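PDB 2CV8: tRNA-splicing endonuclease from Sulfolobus tokodaii, which probably cuts precursor tRNAs at both splice sites to release the intron, leaving 2',3'-cyclic phosphate and 5'-hydroxyl ends. Local coordinates for residues 48-60 / 87-99. Numbering follows the deposited sequence.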
ATOM      1  N   LEU B  48       1.564  29.348   7.590  1.00 22.01           N
ATOM      2  CA  LEU B  48       1.393  28.035   8.197  1.00 20.59           C
ATOM      3  C   LEU B  48       0.039  27.454   7.857  1.00 17.69           C
ATOM      4  O   LEU B  48      -0.953  28.168   7.796  1.00 17.06           O
ATOM      5  CB  LEU B  48       1.507  28.125   9.723  1.00 25.44           C
ATOM      6  CG  LEU B  48       2.848  28.465  10.383  1.00 30.92           C
ATOM      7  CD1 LEU B  48       2.648  28.528  11.904  1.00 17.32           C
ATOM      8  CD2 LEU B  48       3.912  27.414  10.008  1.00 13.71           C
ATOM      9  N   SER B  49       0.003  26.145   7.645  1.00 20.82           N
ATOM     10  CA  SER B  49      -1.238  25.456   7.344  1.00 15.51           C
ATOM     11  C   SER B  49      -1.910  25.162   8.678  1.00 22.51           C
ATOM     12  O   SER B  49      -1.247  25.178   9.722  1.00 21.47           O
ATOM     13  CB  SER B  49      -0.946  24.148   6.618  1.00  6.01           C
ATOM     14  OG  SER B  49      -0.183  23.267   7.422  1.00 22.28           O
ATOM     15  N   LEU B  50      -3.217  24.908   8.660  1.00 25.24           N
ATOM     16  CA  LEU B  50      -3.915  24.606   9.902  1.00 25.64           C
ATOM     17  C   LEU B  50      -3.260  23.443  10.640  1.00 26.51           C
ATOM     18  O   LEU B  50      -3.136  23.474  11.864  1.00 24.03           O
ATOM     19  CB  LEU B  50      -5.386  24.300   9.633  1.00 31.99           C
ATOM     20  CG  LEU B  50      -6.250  25.559   9.570  1.00 49.01           C
ATOM     21  CD1 LEU B  50      -7.646  25.229   9.061  1.00 41.20           C
ATOM     22  CD2 LEU B  50      -6.298  26.188  10.959  1.00 42.50           C
ATOM     23  N   ILE B  51      -2.826  22.426   9.899  1.00 29.22           N
ATOM     24  CA  ILE B  51      -2.177  21.275  10.517  1.00 22.41           C
ATOM     25  C   ILE B  51      -0.946  21.720  11.313  1.00 21.13           C
ATOM     26  O   ILE B  51      -0.750  21.292  12.447  1.00 18.94           O
ATOM     27  CB  ILE B  51      -1.787  20.227   9.455  1.00 20.58           C
ATOM     28  CG1 ILE B  51      -3.048  19.548   8.932  1.00 14.90           C
ATOM     29  CG2 ILE B  51      -0.881  19.174  10.043  1.00  3.61           C
ATOM     30  CD1 ILE B  51      -2.776  18.515   7.868  1.00 26.17           C
ATOM     31  N   GLU B  52      -0.125  22.582  10.722  1.00 17.26           N
ATOM     32  CA  GLU B  52       1.060  23.088  11.401  1.00 12.52           C
ATOM     33  C   GLU B  52       0.675  24.001  12.574  1.00 21.30           C
ATOM     34  O   GLU B  52       1.204  23.877  13.686  1.00 12.49           O
ATOM     35  CB  GLU B  52       1.930  23.881  10.430  1.00 26.96           C
ATOM     36  CG  GLU B  52       2.533  23.057   9.333  1.00 27.21           C
ATOM     37  CD  GLU B  52       3.507  23.850   8.501  1.00 38.56           C
ATOM     38  OE1 GLU B  52       3.078  24.827   7.855  1.00 12.24           O
ATOM     39  OE2 GLU B  52       4.704  23.500   8.496  1.00 42.13           O
ATOM     40  N   GLY B  53      -0.241  24.930  12.314  1.00 33.11           N
ATOM     41  CA  GLY B  53      -0.672  25.846  13.351  1.00 31.42           C
ATOM     42  C   GLY B  53      -1.263  25.156  14.570  1.00 33.90           C
ATOM     43  O   GLY B  53      -0.947  25.506  15.711  1.00 32.88           O
ATOM     44  N   VAL B  54      -2.131  24.180  14.331  1.00 29.11           N
ATOM     45  CA  VAL B  54      -2.762  23.452  15.415  1.00 31.40           C
ATOM     46  C   VAL B  54      -1.684  22.729  16.222  1.00 34.32           C
ATOM     47  O   VAL B  54      -1.753  22.673  17.451  1.00 35.82           O
ATOM     48  CB  VAL B  54      -3.827  22.439  14.868  1.00 37.48           C
ATOM     49  CG1 VAL B  54      -4.373  21.566  15.998  1.00 38.24           C
ATOM     50  CG2 VAL B  54      -4.979  23.202  14.223  1.00 22.03           C
ATOM     51  N   TYR B  55      -0.678  22.190  15.536  1.00 34.32           N
ATOM     52  CA  TYR B  55       0.404  21.494  16.226  1.00 32.80           C
ATOM     53  C   TYR B  55       1.167  22.461  17.128  1.00 37.56           C
ATOM     54  O   TYR B  55       1.315  22.211  18.332  1.00 32.61           O
ATOM     55  CB  TYR B  55       1.384  20.869  15.227  1.00 26.45           C
ATOM     56  CG  TYR B  55       2.498  20.096  15.903  1.00 29.43           C
ATOM     57  CD1 TYR B  55       2.209  19.013  16.731  1.00 32.89           C
ATOM     58  CD2 TYR B  55       3.833  20.472  15.755  1.00 29.26           C
ATOM     59  CE1 TYR B  55       3.215  18.324  17.398  1.00 20.67           C
ATOM     60  CE2 TYR B  55       4.852  19.789  16.422  1.00 25.74           C
ATOM     61  CZ  TYR B  55       4.527  18.715  17.244  1.00 25.59           C
ATOM     62  OH  TYR B  55       5.504  18.032  17.920  1.00 31.28           O
ATOM     63  N   LEU B  56       1.643  23.563  16.541  1.00 19.25           N
ATOM     64  CA  LEU B  56       2.392  24.571  17.283  1.00 22.22           C
ATOM     65  C   LEU B  56       1.617  25.128  18.477  1.00 27.61           C
ATOM     66  O   LEU B  56       2.191  25.371  19.546  1.00 25.38           O
ATOM     67  CB  LEU B  56       2.807  25.709  16.354  1.00  9.58           C
ATOM     68  CG  LEU B  56       3.826  25.297  15.287  1.00 20.39           C
ATOM     69  CD1 LEU B  56       4.175  26.502  14.417  1.00 16.98           C
ATOM     70  CD2 LEU B  56       5.077  24.729  15.955  1.00  2.42           C
ATOM     71  N   VAL B  57       0.320  25.342  18.298  1.00 24.40           N
ATOM     72  CA  VAL B  57      -0.491  25.839  19.396  1.00 20.50           C
ATOM     73  C   VAL B  57      -0.437  24.814  20.527  1.00 23.15           C
ATOM     74  O   VAL B  57      -0.139  25.151  21.672  1.00 22.86           O
ATOM     75  CB  VAL B  57      -1.954  26.036  18.970  1.00 25.73           C
ATOM     76  CG1 VAL B  57      -2.841  26.107  20.203  1.00  4.98           C
ATOM     77  CG2 VAL B  57      -2.087  27.306  18.130  1.00  6.65           C
ATOM     78  N   LYS B  58      -0.720  23.560  20.193  1.00 24.83           N
ATOM     79  CA  LYS B  58      -0.704  22.483  21.169  1.00 27.51           C
ATOM     80  C   LYS B  58       0.661  22.390  21.841  1.00 26.32           C
ATOM     81  O   LYS B  58       0.762  21.988  22.999  1.00 35.47           O
ATOM     82  CB  LYS B  58      -1.031  21.157  20.484  1.00 31.96           C
ATOM     83  CG  LYS B  58      -1.038  19.945  21.397  1.00 32.83           C
ATOM     84  CD  LYS B  58      -0.895  18.676  20.567  1.00 44.47           C
ATOM     85  CE  LYS B  58      -0.829  17.422  21.428  1.00 53.95           C
ATOM     86  NZ  LYS B  58      -2.151  17.059  22.005  1.00 45.41           N
ATOM     87  N   LYS B  59       1.710  22.765  21.120  1.00  5.32           N
ATOM     88  CA  LYS B  59       3.066  22.702  21.663  1.00 19.77           C
ATOM     89  C   LYS B  59       3.388  23.934  22.494  1.00 22.57           C
ATOM     90  O   LYS B  59       4.499  24.060  23.030  1.00  6.24           O
ATOM     91  CB  LYS B  59       4.101  22.581  20.535  1.00 32.17           C
ATOM     92  CG  LYS B  59       3.986  21.328  19.681  1.00 34.53           C
ATOM     93  CD  LYS B  59       3.950  20.044  20.513  1.00 17.10           C
ATOM     94  CE  LYS B  59       5.171  19.901  21.382  1.00 25.61           C
ATOM     95  NZ  LYS B  59       5.184  18.566  22.049  1.00 41.03           N
ATOM     96  N   GLY B  60       2.419  24.845  22.581  1.00 30.34           N
ATOM     97  CA  GLY B  60       2.592  26.065  23.350  1.00 26.37           C
ATOM     98  C   GLY B  60       3.581  27.029  22.730  1.00 26.39           C
ATOM     99  O   GLY B  60       3.936  28.041  23.332  1.00 27.87           O
ATOM    100  N   PHE B  87      -8.625  16.089   7.653  1.00 26.37           N
ATOM    101  CA  PHE B  87      -7.893  16.762   8.706  1.00 19.52           C
ATOM    102  C   PHE B  87      -7.532  15.838   9.863  1.00 16.62           C
ATOM    103  O   PHE B  87      -6.394  15.856  10.324  1.00 18.44           O
ATOM    104  CB  PHE B  87      -8.681  17.951   9.255  1.00 18.78           C
ATOM    105  CG  PHE B  87      -7.932  18.728  10.312  1.00 33.19           C
ATOM    106  CD1 PHE B  87      -7.050  19.752   9.954  1.00 26.88           C
ATOM    107  CD2 PHE B  87      -8.051  18.385  11.663  1.00 35.53           C
ATOM    108  CE1 PHE B  87      -6.297  20.418  10.920  1.00 22.15           C
ATOM    109  CE2 PHE B  87      -7.299  19.045  12.644  1.00 31.46           C
ATOM    110  CZ  PHE B  87      -6.419  20.062  12.269  1.00 33.91           C
ATOM    111  N   ARG B  88      -8.491  15.046  10.337  1.00 22.07           N
ATOM    112  CA  ARG B  88      -8.237  14.141  11.451  1.00 23.79           C
ATOM    113  C   ARG B  88      -7.091  13.170  11.191  1.00 27.68           C
ATOM    114  O   ARG B  88      -6.170  13.058  12.011  1.00 29.86           O
ATOM    115  CB  ARG B  88      -9.490  13.341  11.818  1.00 42.85           C
ATOM    116  CG  ARG B  88     -10.561  14.138  12.538  1.00 54.27           C
ATOM    117  CD  ARG B  88     -11.458  13.215  13.353  1.00 55.42           C
ATOM    118  NE  ARG B  88     -12.552  13.940  13.989  1.00 66.51           N
ATOM    119  CZ  ARG B  88     -13.643  14.356  13.354  1.00 65.50           C
ATOM    120  NH1 ARG B  88     -13.792  14.108  12.057  1.00 71.21           N
ATOM    121  NH2 ARG B  88     -14.581  15.026  14.011  1.00 69.96           N
ATOM    122  N   ILE B  89      -7.125  12.471  10.061  1.00 16.57           N
ATOM    123  CA  ILE B  89      -6.063  11.518   9.807  1.00 23.71           C
ATOM    124  C   ILE B  89      -4.767  12.215   9.465  1.00 27.66           C
ATOM    125  O   ILE B  89      -3.690  11.709   9.806  1.00 26.67           O
ATOM    126  CB  ILE B  89      -6.431  10.516   8.692  1.00 24.73           C
ATOM    127  CG1 ILE B  89      -6.645  11.233   7.369  1.00 35.00           C
ATOM    128  CG2 ILE B  89      -7.680   9.772   9.077  1.00 26.03           C
ATOM    129  CD1 ILE B  89      -6.814  10.280   6.205  1.00 55.12           C
ATOM    130  N   LEU B  90      -4.866  13.376   8.811  1.00 22.91           N
ATOM    131  CA  LEU B  90      -3.674  14.141   8.434  1.00 24.83           C
ATOM    132  C   LEU B  90      -2.958  14.733   9.644  1.00 23.50           C
ATOM    133  O   LEU B  90      -1.729  14.719   9.713  1.00 30.19           O
ATOM    134  CB  LEU B  90      -4.032  15.264   7.460  1.00 11.54           C
ATOM    135  CG  LEU B  90      -4.368  14.839   6.026  1.00 16.41           C
ATOM    136  CD1 LEU B  90      -4.820  16.039   5.246  1.00  2.42           C
ATOM    137  CD2 LEU B  90      -3.170  14.181   5.366  1.00  5.66           C
ATOM    138  N   TYR B  91      -3.720  15.253  10.600  1.00 27.38           N
ATOM    139  CA  TYR B  91      -3.108  15.820  11.789  1.00 25.99           C
ATOM    140  C   TYR B  91      -2.533  14.698  12.657  1.00 25.00           C
ATOM    141  O   TYR B  91      -1.498  14.861  13.305  1.00 37.78           O
ATOM    142  CB  TYR B  91      -4.117  16.637  12.606  1.00 14.49           C
ATOM    143  CG  TYR B  91      -3.504  17.185  13.876  1.00 23.87           C
ATOM    144  CD1 TYR B  91      -2.632  18.279  13.841  1.00 22.09           C
ATOM    145  CD2 TYR B  91      -3.715  16.552  15.104  1.00 17.63           C
ATOM    146  CE1 TYR B  91      -1.983  18.726  14.998  1.00 23.60           C
ATOM    147  CE2 TYR B  91      -3.068  16.985  16.257  1.00 26.42           C
ATOM    148  CZ  TYR B  91      -2.205  18.073  16.200  1.00 33.83           C
ATOM    149  OH  TYR B  91      -1.567  18.496  17.345  1.00 24.62           O
ATOM    150  N   SER B  92      -3.205  13.556  12.669  1.00 21.11           N
ATOM    151  CA  SER B  92      -2.734  12.428  13.461  1.00 20.25           C
ATOM    152  C   SER B  92      -1.350  11.983  13.020  1.00 18.81           C
ATOM    153  O   SER B  92      -0.482  11.745  13.864  1.00 14.96           O
ATOM    154  CB  SER B  92      -3.717  11.255  13.373  1.00 18.15           C
ATOM    155  OG  SER B  92      -4.932  11.576  14.035  1.00 30.39           O
ATOM    156  N   VAL B  93      -1.135  11.878  11.709  1.00 21.70           N
ATOM    157  CA  VAL B  93       0.179  11.471  11.217  1.00 29.38           C
ATOM    158  C   VAL B  93       1.167  12.634  11.367  1.00 27.74           C
ATOM    159  O   VAL B  93       2.318  12.429  11.766  1.00 28.78           O
ATOM    160  CB  VAL B  93       0.159  11.032   9.720  1.00 26.39           C
ATOM    161  CG1 VAL B  93       1.546  10.535   9.307  1.00 23.39           C
ATOM    162  CG2 VAL B  93      -0.851   9.926   9.495  1.00 16.09           C
ATOM    163  N   TYR B  94       0.728  13.851  11.054  1.00 15.44           N
ATOM    164  CA  TYR B  94       1.623  14.993  11.182  1.00 16.44           C
ATOM    165  C   TYR B  94       2.202  15.036  12.581  1.00 19.33           C
ATOM    166  O   TYR B  94       3.424  15.040  12.768  1.00 18.96           O
ATOM    167  CB  TYR B  94       0.902  16.314  10.942  1.00  6.21           C
ATOM    168  CG  TYR B  94       1.851  17.493  11.014  1.00  2.42           C
ATOM    169  CD1 TYR B  94       2.586  17.888   9.907  1.00  2.42           C
ATOM    170  CD2 TYR B  94       2.057  18.162  12.206  1.00 17.37           C
ATOM    171  CE1 TYR B  94       3.504  18.921   9.985  1.00  2.42           C
ATOM    172  CE2 TYR B  94       2.980  19.195  12.304  1.00 17.94           C
ATOM    173  CZ  TYR B  94       3.703  19.569  11.189  1.00 12.19           C
ATOM    174  OH  TYR B  94       4.651  20.552  11.304  1.00 17.70           O
ATOM    175  N   GLU B  95       1.300  15.077  13.557  1.00 17.90           N
ATOM    176  CA  GLU B  95       1.656  15.142  14.966  1.00 23.40           C
ATOM    177  C   GLU B  95       2.549  13.988  15.411  1.00 26.45           C
ATOM    178  O   GLU B  95       3.614  14.208  15.988  1.00 29.51           O
ATOM    179  CB  GLU B  95       0.387  15.153  15.808  1.00 13.94           C
ATOM    180  CG  GLU B  95       0.634  15.254  17.286  1.00 23.52           C
ATOM    181  CD  GLU B  95      -0.638  15.066  18.072  1.00 29.46           C
ATOM    182  OE1 GLU B  95      -1.220  13.959  17.980  1.00 37.23           O
ATOM    183  OE2 GLU B  95      -1.053  16.020  18.770  1.00 21.16           O
ATOM    184  N   ASP B  96       2.102  12.763  15.146  1.00 29.63           N
ATOM    185  CA  ASP B  96       2.842  11.569  15.527  1.00 20.54           C
ATOM    186  C   ASP B  96       4.255  11.608  14.976  1.00 24.09           C
ATOM    187  O   ASP B  96       5.221  11.353  15.693  1.00 27.11           O
ATOM    188  CB  ASP B  96       2.111  10.329  15.014  1.00 21.54           C
ATOM    189  CG  ASP B  96       2.781   9.015  15.437  1.00 33.91           C
ATOM    190  OD1 ASP B  96       3.488   8.401  14.606  1.00 18.55           O
ATOM    191  OD2 ASP B  96       2.588   8.592  16.599  1.00 30.04           O
ATOM    192  N   LEU B  97       4.379  11.935  13.699  1.00 17.22           N
ATOM    193  CA  LEU B  97       5.685  11.994  13.089  1.00 19.63           C
ATOM    194  C   LEU B  97       6.493  13.144  13.647  1.00 23.93           C
ATOM    195  O   LEU B  97       7.692  13.012  13.911  1.00 21.17           O
ATOM    196  CB  LEU B  97       5.556  12.126  11.575  1.00 22.75           C
ATOM    197  CG  LEU B  97       5.126  10.841  10.861  1.00 27.89           C
ATOM    198  CD1 LEU B  97       5.238  11.025   9.356  1.00 20.18           C
ATOM    199  CD2 LEU B  97       6.010   9.687  11.309  1.00 26.80           C
ATOM    200  N   ARG B  98       5.835  14.276  13.836  1.00 29.23           N
ATOM    201  CA  ARG B  98       6.519  15.442  14.359  1.00 34.65           C
ATOM    202  C   ARG B  98       6.970  15.157  15.798  1.00 34.37           C
ATOM    203  O   ARG B  98       8.099  15.459  16.189  1.00 33.43           O
ATOM    204  CB  ARG B  98       5.576  16.640  14.321  1.00 22.45           C
ATOM    205  CG  ARG B  98       6.282  17.950  14.188  1.00 23.94           C
ATOM    206  CD  ARG B  98       6.711  18.214  12.759  1.00 26.24           C
ATOM    207  NE  ARG B  98       7.845  19.134  12.733  1.00 33.82           N
ATOM    208  CZ  ARG B  98       8.181  19.904  11.704  1.00 26.33           C
ATOM    209  NH1 ARG B  98       7.476  19.894  10.589  1.00 43.48           N
ATOM    210  NH2 ARG B  98       9.238  20.685  11.792  1.00 18.36           N
ATOM    211  N   GLU B  99       6.082  14.544  16.574  1.00 38.31           N
ATOM    212  CA  GLU B  99       6.364  14.217  17.964  1.00 37.25           C
ATOM    213  C   GLU B  99       7.530  13.246  18.079  1.00 30.00           C
ATOM    214  O   GLU B  99       8.226  13.216  19.093  1.00 38.14           O
ATOM    215  CB  GLU B  99       5.118  13.624  18.622  1.00 10.72           C
ATOM    216  CG  GLU B  99       5.071  13.830  20.126  1.00 40.81           C
ATOM    217  CD  GLU B  99       4.971  15.294  20.524  1.00 30.32           C
ATOM    218  OE1 GLU B  99       5.072  15.595  21.730  1.00 43.98           O
ATOM    219  OE2 GLU B  99       4.785  16.148  19.637  1.00 28.62           O
TER
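I51 and Y55, one turn apart on helix 50-58, enter helix 87-99 as knobs into holes, joining the N-terminal domain to the first helix of the catalytic domain; the axes cross at -53°, 10.0 Å apart. Branched I51 fills a hole lined by F87, L90, Y91 and Y94, its CD1 3.5 Å from L90 CB. Y55 suits a buried place, its ring apolar and tip polar. With CG anti to the backbone N (chi1 -178°), the ring reaches helix 87-99, where the edge of Y94 meets its face in an offset edge-to-face pair, with R98 CB over that same face, a CH-pi contact. Y55 OH donates to E99 OE2 at 2.6 Å, nearly along the acceptor's C-O axis. A phenylalanine here would probably leave E99 OE2 without its hydroxyl donor. K59, its chain turned at chi2 (-52°) and chi3, brings NZ to the same carboxylate as a salt bridge, 3.0 Å from E99 OE1, bonding both oxygens weakly. At the N-terminus of helix 50-58, S49 and E52 form a weakly bonded capping box, and E52 OE2 is satisfied by G28 N. Long K58 forms a looser salt bridge, its NZ 3.6 Å from E95 OE2.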